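Local atomic coordinates of S-adenosylmethionine:tRNA ribosyltransferase-isomerase (Thermotoga maritima, PDB entry 1VKY), a protein that probably transfers the ribose of S-adenosylmethionine to preQ1-modified tRNA and isomerises it, giving epoxyqueuosine in queuosine biosynthesis. Residues Glu21-Leu26 with Lys332-Phe337; Asp36-Met41 with Phe340-Leu345; Gly101-Leu106 with Leu140-Gln145. All blocks are in the same frame, centred on the assembly; numbering follows the deposited sequence.

Contact 1 of 3, residues Glu21-Leu26 with Lys332-Phe337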
# COMPACT_ATOMS: atom_id res chain seq x y z
N GLU B 21 -17.52 10.36 9.68
CA GLU B 21 -16.55 9.99 10.69
C GLU B 21 -16.02 8.62 10.37
O GLU B 21 -16.76 7.66 10.40
CB GLU B 21 -17.18 9.98 12.11
N LEU B 22 -14.73 8.56 10.05
CA LEU B 22 -14.07 7.31 9.66
C LEU B 22 -13.04 6.93 10.75
O LEU B 22 -11.99 7.59 10.82
CB LEU B 22 -13.32 7.50 8.34
CG LEU B 22 -12.50 6.33 7.79
CD1 LEU B 22 -13.30 5.02 7.84
CD2 LEU B 22 -11.95 6.60 6.36
N PRO B 23 -13.31 5.89 11.55
CA PRO B 23 -12.31 5.44 12.53
C PRO B 23 -11.02 5.07 11.79
O PRO B 23 -11.05 4.29 10.83
CB PRO B 23 -12.97 4.22 13.19
CG PRO B 23 -14.43 4.38 12.93
CD PRO B 23 -14.51 5.05 11.59
N PRO B 24 -9.88 5.61 12.25
CA PRO B 24 -8.66 5.49 11.48
C PRO B 24 -8.24 4.05 11.30
O PRO B 24 -7.58 3.72 10.33
CB PRO B 24 -7.63 6.32 12.29
CG PRO B 24 -8.17 6.42 13.62
CD PRO B 24 -9.67 6.37 13.49
N GLU B 25 -8.65 3.19 12.22
CA GLU B 25 -8.25 1.78 12.17
C GLU B 25 -8.89 1.06 10.96
O GLU B 25 -8.43 0.01 10.56
CB GLU B 25 -8.53 1.03 13.49
CG GLU B 25 -9.96 0.82 13.94
CD GLU B 25 -10.56 1.99 14.67
OE1 GLU B 25 -9.98 3.07 14.58
OE2 GLU B 25 -11.62 1.83 15.35
N LEU B 26 -9.92 1.65 10.37
CA LEU B 26 -10.59 1.01 9.23
C LEU B 26 -9.91 1.26 7.90
O LEU B 26 -10.27 0.62 6.89
CB LEU B 26 -12.06 1.45 9.18
CG LEU B 26 -12.87 1.01 10.41
CD1 LEU B 26 -14.36 1.37 10.22
CD2 LEU B 26 -12.72 -0.46 10.62
N LYS B 332 -20.24 1.33 10.53
CA LYS B 332 -20.92 0.60 11.60
C LYS B 332 -20.58 -0.86 11.49
O LYS B 332 -20.25 -1.49 12.50
CB LYS B 332 -22.42 0.81 11.51
CG LYS B 332 -23.22 0.22 12.63
CD LYS B 332 -24.70 0.41 12.38
CE LYS B 332 -25.53 -0.12 13.55
NZ LYS B 332 -26.98 -0.17 13.17
N ARG B 333 -20.55 -1.40 10.28
CA ARG B 333 -20.22 -2.80 10.11
C ARG B 333 -18.74 -3.11 9.98
O ARG B 333 -18.37 -4.26 9.74
CB ARG B 333 -20.93 -3.34 8.86
CG ARG B 333 -22.40 -3.41 9.05
CD ARG B 333 -23.13 -3.80 7.80
NE ARG B 333 -24.58 -3.89 8.01
CZ ARG B 333 -25.27 -5.03 8.02
NH1 ARG B 333 -24.65 -6.21 7.90
NH2 ARG B 333 -26.58 -4.98 8.16
N ARG B 334 -17.90 -2.08 10.09
CA ARG B 334 -16.45 -2.26 10.18
C ARG B 334 -15.86 -2.71 8.85
O ARG B 334 -14.90 -3.48 8.78
CB ARG B 334 -16.10 -3.22 11.35
CG ARG B 334 -16.74 -2.84 12.70
CD ARG B 334 -16.21 -1.58 13.34
NE ARG B 334 -14.80 -1.70 13.70
CZ ARG B 334 -14.02 -0.70 14.12
NH1 ARG B 334 -14.49 0.54 14.27
NH2 ARG B 334 -12.76 -0.93 14.40
N TYR B 335 -16.41 -2.21 7.74
CA TYR B 335 -15.76 -2.43 6.45
C TYR B 335 -14.38 -1.80 6.51
O TYR B 335 -14.13 -0.84 7.27
CB TYR B 335 -16.55 -1.76 5.30
CG TYR B 335 -17.69 -2.56 4.74
CD1 TYR B 335 -18.81 -2.86 5.52
CD2 TYR B 335 -17.67 -3.02 3.41
CE1 TYR B 335 -19.89 -3.60 4.98
CE2 TYR B 335 -18.74 -3.75 2.87
CZ TYR B 335 -19.85 -4.04 3.66
OH TYR B 335 -20.90 -4.76 3.07
N ARG B 336 -13.52 -2.24 5.62
CA ARG B 336 -12.23 -1.61 5.43
C ARG B 336 -12.24 -0.67 4.23
O ARG B 336 -12.86 -0.97 3.18
CB ARG B 336 -11.16 -2.66 5.23
CG ARG B 336 -10.98 -3.63 6.40
CD ARG B 336 -10.12 -4.83 6.02
NE ARG B 336 -10.54 -5.37 4.73
CZ ARG B 336 -9.80 -5.46 3.61
NH1 ARG B 336 -8.50 -5.10 3.58
NH2 ARG B 336 -10.39 -5.95 2.50
N PHE B 337 -11.53 0.46 4.41
CA PHE B 337 -11.59 1.60 3.52
C PHE B 337 -10.27 1.87 2.81
O PHE B 337 -9.21 1.39 3.20
CB PHE B 337 -11.98 2.85 4.30
CG PHE B 337 -13.41 2.86 4.74
CD1 PHE B 337 -13.86 1.98 5.68
CD2 PHE B 337 -14.27 3.82 4.27
CE1 PHE B 337 -15.16 2.00 6.09
CE2 PHE B 337 -15.59 3.85 4.69
CZ PHE B 337 -16.02 2.94 5.59
O HOH W 1 -13.90 2.78 16.33

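Contact 2 of 3, residues Asp36-Met41 with Phe340-Leu345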
# COMPACT_ATOMS: atom_id res chain seq x y z
N ASP B 36 -10.53 -11.46 -3.91
CA ASP B 36 -11.97 -11.48 -4.07
C ASP B 36 -12.71 -12.03 -2.88
O ASP B 36 -13.90 -12.35 -2.96
CB ASP B 36 -12.39 -12.17 -5.34
CG ASP B 36 -11.85 -13.57 -5.47
OD1 ASP B 36 -11.26 -14.12 -4.51
OD2 ASP B 36 -11.97 -14.18 -6.55
N ALA B 37 -12.00 -12.10 -1.76
CA ALA B 37 -12.59 -12.43 -0.50
C ALA B 37 -12.80 -11.15 0.28
O ALA B 37 -13.25 -11.19 1.41
CB ALA B 37 -11.69 -13.40 0.30
N SER B 38 -12.53 -10.00 -0.33
CA SER B 38 -12.89 -8.73 0.31
C SER B 38 -14.43 -8.61 0.39
O SER B 38 -15.18 -9.38 -0.27
CB SER B 38 -12.24 -7.57 -0.44
OG SER B 38 -12.89 -7.38 -1.69
N ARG B 39 -14.92 -7.69 1.23
CA ARG B 39 -16.35 -7.40 1.32
C ARG B 39 -16.78 -6.60 0.10
O ARG B 39 -15.96 -5.93 -0.52
CB ARG B 39 -16.67 -6.64 2.60
CG ARG B 39 -16.27 -7.43 3.80
CD ARG B 39 -16.60 -6.77 5.12
NE ARG B 39 -18.01 -6.90 5.35
CZ ARG B 39 -18.62 -6.58 6.48
NH1 ARG B 39 -17.93 -6.10 7.51
NH2 ARG B 39 -19.94 -6.74 6.55
N LEU B 40 -18.05 -6.77 -0.28
CA LEU B 40 -18.67 -6.02 -1.39
C LEU B 40 -20.01 -5.55 -0.88
O LEU B 40 -20.91 -6.37 -0.69
CB LEU B 40 -18.87 -6.92 -2.63
CG LEU B 40 -19.58 -6.34 -3.87
CD1 LEU B 40 -18.75 -5.25 -4.50
CD2 LEU B 40 -19.94 -7.38 -4.90
N MET B 41 -20.16 -4.24 -0.71
CA MET B 41 -21.46 -3.64 -0.45
C MET B 41 -22.12 -3.35 -1.80
O MET B 41 -21.52 -2.73 -2.66
CB MET B 41 -21.33 -2.33 0.32
CG MET B 41 -22.66 -1.78 0.79
SD MET B 41 -22.55 -0.33 1.84
CE MET B 41 -21.77 -0.95 3.31
N PHE B 340 -6.68 -0.50 -0.22
CA PHE B 340 -6.48 -1.93 0.03
C PHE B 340 -7.65 -2.52 0.77
O PHE B 340 -7.60 -3.70 1.18
CB PHE B 340 -5.17 -2.18 0.81
CG PHE B 340 -4.00 -1.59 0.10
CD1 PHE B 340 -3.44 -0.39 0.52
CD2 PHE B 340 -3.58 -2.14 -1.11
CE1 PHE B 340 -2.43 0.21 -0.21
CE2 PHE B 340 -2.56 -1.56 -1.85
CZ PHE B 340 -1.98 -0.37 -1.39
N GLY B 341 -8.73 -1.74 0.87
CA GLY B 341 -9.96 -2.13 1.57
C GLY B 341 -10.98 -2.83 0.72
O GLY B 341 -10.68 -3.46 -0.28
N ASP B 342 -12.23 -2.69 1.14
CA ASP B 342 -13.31 -3.42 0.55
C ASP B 342 -13.85 -2.66 -0.69
O ASP B 342 -13.32 -1.61 -1.07
CB ASP B 342 -14.41 -3.63 1.60
CG ASP B 342 -13.96 -4.53 2.71
OD1 ASP B 342 -13.33 -5.56 2.40
OD2 ASP B 342 -14.20 -4.30 3.90
N ALA B 343 -14.88 -3.22 -1.30
CA ALA B 343 -15.48 -2.65 -2.51
C ALA B 343 -17.00 -2.39 -2.39
O ALA B 343 -17.68 -2.95 -1.54
CB ALA B 343 -15.26 -3.55 -3.66
N MET B 344 -17.48 -1.52 -3.29
CA MET B 344 -18.89 -1.18 -3.48
C MET B 344 -19.25 -1.40 -4.96
O MET B 344 -18.47 -1.01 -5.85
CB MET B 344 -19.08 0.28 -3.10
CG MET B 344 -20.46 0.82 -3.29
SD MET B 344 -20.55 2.54 -2.76
CE MET B 344 -20.78 2.36 -0.96
N LEU B 345 -20.39 -2.05 -5.19
CA LEU B 345 -21.06 -2.15 -6.50
C LEU B 345 -22.34 -1.32 -6.43
O LEU B 345 -23.21 -1.57 -5.57
CB LEU B 345 -21.46 -3.60 -6.83
CG LEU B 345 -22.30 -3.87 -8.08
CD1 LEU B 345 -21.62 -3.38 -9.36
CD2 LEU B 345 -22.67 -5.35 -8.20

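Contact 3 of 3, residues Gly101-Leu106 with Leu140-Gln145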
# COMPACT_ATOMS: atom_id res chain seq x y z
N GLY B 101 9.46 -0.65 -33.21
CA GLY B 101 9.85 0.57 -33.92
C GLY B 101 8.75 1.34 -34.65
O GLY B 101 9.06 2.27 -35.37
N ILE B 102 7.47 0.95 -34.49
CA ILE B 102 6.31 1.69 -35.00
C ILE B 102 5.33 1.93 -33.83
O ILE B 102 4.76 0.98 -33.24
CB ILE B 102 5.61 0.96 -36.21
CG1 ILE B 102 6.61 0.63 -37.31
CG2 ILE B 102 4.49 1.83 -36.79
CD1 ILE B 102 6.01 -0.02 -38.54
N TRP B 103 5.16 3.21 -33.50
CA TRP B 103 4.39 3.64 -32.35
C TRP B 103 3.39 4.74 -32.68
O TRP B 103 3.70 5.65 -33.45
CB TRP B 103 5.36 4.22 -31.31
CG TRP B 103 6.21 3.20 -30.66
CD1 TRP B 103 7.31 2.56 -31.19
CD2 TRP B 103 6.05 2.69 -29.35
NE1 TRP B 103 7.83 1.68 -30.28
CE2 TRP B 103 7.07 1.73 -29.14
CE3 TRP B 103 5.14 2.93 -28.32
CZ2 TRP B 103 7.22 1.04 -27.94
CZ3 TRP B 103 5.30 2.26 -27.13
CH2 TRP B 103 6.33 1.32 -26.96
N LYS B 104 2.20 4.66 -32.07
CA LYS B 104 1.30 5.78 -32.00
C LYS B 104 1.85 6.69 -30.95
O LYS B 104 2.13 6.25 -29.84
CB LYS B 104 -0.11 5.36 -31.57
CG LYS B 104 -0.86 4.62 -32.64
CD LYS B 104 -2.14 4.01 -32.12
CE LYS B 104 -3.12 5.02 -31.62
NZ LYS B 104 -3.85 5.62 -32.74
N CYS B 105 1.98 7.96 -31.31
CA CYS B 105 2.64 8.95 -30.48
C CYS B 105 1.81 10.20 -30.39
O CYS B 105 1.06 10.55 -31.29
CB CYS B 105 3.99 9.34 -31.10
SG CYS B 105 5.16 7.95 -31.18
N LEU B 106 2.01 10.91 -29.28
CA LEU B 106 1.48 12.24 -29.12
C LEU B 106 2.60 13.17 -29.55
O LEU B 106 3.70 13.09 -29.01
CB LEU B 106 1.08 12.46 -27.65
CG LEU B 106 -0.27 13.06 -27.42
CD1 LEU B 106 -0.18 14.54 -27.78
CD2 LEU B 106 -1.34 12.36 -28.23
N LEU B 140 4.36 6.85 -36.01
CA LEU B 140 5.75 7.12 -36.35
C LEU B 140 6.52 5.83 -36.51
O LEU B 140 6.45 4.95 -35.67
CB LEU B 140 6.40 7.94 -35.24
CG LEU B 140 6.40 9.47 -35.28
CD1 LEU B 140 5.26 10.13 -35.95
CD2 LEU B 140 6.49 9.95 -33.88
N LYS B 141 7.26 5.73 -37.60
CA LYS B 141 8.21 4.64 -37.81
C LYS B 141 9.62 5.17 -37.52
O LYS B 141 10.09 6.10 -38.19
CB LYS B 141 8.11 4.09 -39.24
CG LYS B 141 9.08 2.96 -39.54
CD LYS B 141 8.86 2.28 -40.93
CE LYS B 141 9.50 3.03 -42.09
NZ LYS B 141 10.97 2.90 -42.19
N PHE B 142 10.28 4.60 -36.52
CA PHE B 142 11.63 5.01 -36.12
C PHE B 142 12.68 4.39 -37.03
O PHE B 142 12.44 3.35 -37.62
CB PHE B 142 11.87 4.66 -34.65
CG PHE B 142 11.09 5.54 -33.73
CD1 PHE B 142 9.81 5.21 -33.36
CD2 PHE B 142 11.62 6.75 -33.32
CE1 PHE B 142 9.10 6.05 -32.54
CE2 PHE B 142 10.89 7.59 -32.47
CZ PHE B 142 9.65 7.24 -32.10
N GLN B 143 13.80 5.09 -37.19
CA GLN B 143 14.91 4.60 -38.02
C GLN B 143 16.15 4.69 -37.12
O GLN B 143 16.55 5.81 -36.77
CB GLN B 143 15.05 5.45 -39.27
CG GLN B 143 16.04 4.91 -40.31
CD GLN B 143 15.77 5.47 -41.70
OE1 GLN B 143 16.66 6.05 -42.33
NE2 GLN B 143 14.52 5.32 -42.17
N PRO B 144 16.70 3.56 -36.64
CA PRO B 144 16.24 2.22 -36.97
C PRO B 144 15.03 1.83 -36.14
O PRO B 144 14.74 2.47 -35.14
CB PRO B 144 17.45 1.35 -36.60
CG PRO B 144 18.08 2.04 -35.46
CD PRO B 144 17.78 3.53 -35.64
N GLN B 145 14.34 0.78 -36.56
CA GLN B 145 13.20 0.26 -35.83
C GLN B 145 13.66 -0.58 -34.66
O GLN B 145 13.62 -1.81 -34.71
CB GLN B 145 12.30 -0.53 -36.76
CG GLN B 145 11.56 0.34 -37.71
CD GLN B 145 10.76 -0.44 -38.73
OE1 GLN B 145 11.02 -0.34 -39.93
NE2 GLN B 145 9.78 -1.21 -38.26

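Contact 1 of 3, residues Glu21-Leu26 with Lys332-Phe337
Arg334 meets Glu25 just past the end of helix 320-332, where a positive phi at the arginine closes a Schellman motif and turns the chain off the helix. Bends at chi2 and chi3 fold the long side chain so that its guanidinium lies across Leu26 and beside the 3-10 turn 24-26. NH2 donates to Glu25 OE2 over 3.1 Å with an N-H...O angle of 158°; the oxygen offers its anti lone pair and lies almost in the guanidinium plane. A weak second bond runs from NH1 to the same OE2 (3.3 Å), and a water joins the pair by donating to OE2 and accepting from NH1. Three donors thus grip one carboxylate oxygen of this salt bridge, although the two flat groups are turned 48° apart. Leu26 CD2 sits 3.7 Å from Arg334 CZ, over the guanidinium face.

At Tyr335 it is the carbonyl that matters: its O is packed against Leu26 CB at 3.6 Å and, though buried, has no polar partner in the model. The phenol ring leads away, its OH bonded to His52. Arg336 adds a CA-H...O contact of 3.3 Å to Leu26 O, while its guanidinium turns off toward Asp342. Phe337 N then donates to that same Leu26 O over 2.8 Å, a main-chain bond joining the two loops. Its ring receives Leu22 CD1 over one face, a CH-pi contact 3.7 Å from the centroid; with Leu22 CG anti to the backbone N (chi1 177°), CD1 reaches the ring.

Pro24 packs on Leu305 of the second subunit, and Phe303 meets the Phe337 ring. Helix 320-332 backs the arrangement, Ala330 and Val331 lying against that ring and Val331 also touching Pro23, before the chain leads on to strand 343-346.

Contact 2 of 3, residues Asp36-Met41 with Phe340-Leu345
Arg39 and Asp342 meet just ahead of the first bridge of a parallel strand pair, through the main chain of the arginine as well as its side chain. The backbone N of Arg39 donates to Asp342 OD1 over 2.9 Å, approaching from above the carboxylate, 61° out of that plane. OD1 also takes a salt bridge from Arg336 NH2, so two donors share this one oxygen. Along the side chain, Arg39 CB lies against the carboxylate carbon, 3.4 Å from Asp342 CG. CG follows alongside both oxygens, and CD is still 3.7 Å from Asp342 OD2. A bend at chi3 (75°) then turns the chain, leaving Arg39 NE 4.8 Å from Asp342 OD2. Beyond it NH1 bonds to Arg333 O, and the guanidinium makes a cation-pi contact with Tyr335.

Strands 39-44 and 343-346 are neighbours in a large mixed sheet, with 49-54 on the far side of 39-44 and 298-302 on the far side of 343-346. Their short segments run parallel in sense, though splayed by 34°. The bonding alternates as parallel pairing requires: Ala343 N gives to Arg39 O, Met41 N to Ala343 O, and Leu345 N to Met41 O.

Met41 and Met344 point to one face, where Met41 SD comes 4.3 Å from Met344 CE and helix 320-332 packs on both through Ala326. Leu40 and Ala343 share the other face. There one branch of Leu40 does the touching: CD1 lies 4.0 Å from Ala343 CB and 3.9 Å from Leu345 CB.

Contact 3 of 3, residues Gly101-Leu106 with Leu140-Gln145
Ile102 opens a strand, just after Gly101, that pairs with Leu140-Phe142 as two central neighbours of a six-stranded antiparallel sheet. Main-chain bonds set the register. Trp103 and Leu140 form a hydrogen-bonded pair, each N donating to the other's O, with 2.9 Å from Leu140 N to Trp103 O. Next along, Ile102 and Lys141 are a non-hydrogen-bonded pair, and Phe142 N closes on Gly101 O at 2.9 Å. Weaker CA-H...O contacts run from Ile102 CA to Leu140 O and from Lys141 CA to Gly101 O.

Close approach at Gly101 depends on the absence of a side chain: its CA is 3.9 Å from Gln145 CB, and a CB here would clash with that atom; positive phi also favours glycine.

Side-chain packing divides between the faces. Ile102 CG1, anti to the carbonyl carbon (chi1 -53°), comes within 3.8 Å of Gln145 NE2, the two side chains lying side by side and pointing the same way, and touches Lys141 CG; NE2 itself bonds to Glu100 O. An alanine here keeps only CB, and is likely to leave Lys141 CG and the Gln145 amide without their apolar neighbour, opening a gap between them. On the Trp103 face, indole CD1 meets Phe142 CE1 at 4.1 Å while NE1 bonds to Asp147. Gly101 O lies at the edge of the Phe142 ring, 3.6 Å from Phe142 CD1. Farther along, Leu140 turns its CD2 methyl onto Cys105 SG at 3.6 Å.

In the fold
Read from the N terminus, the chain first lays down 21-26 and then 36-41, both awaiting partners some three hundred residues away. After the first strands of the mixed sheet it enters the antiparallel sheet, where contact 3 closes the shortest loop, from 101-106 to 140-145. Near the C terminus 332-337 returns to 21-26, and 340-345 then joins 36-41, so contacts 1 and 2 cross, while contact 3 falls within the span of both. The crossing pair touch, their centres about 13 Å apart, tying the loop after helix 320-332 to the mixed sheet. Contact 3 lies on the opposite side of the chain's centre, its own centre about 42 Å from that of contact 2.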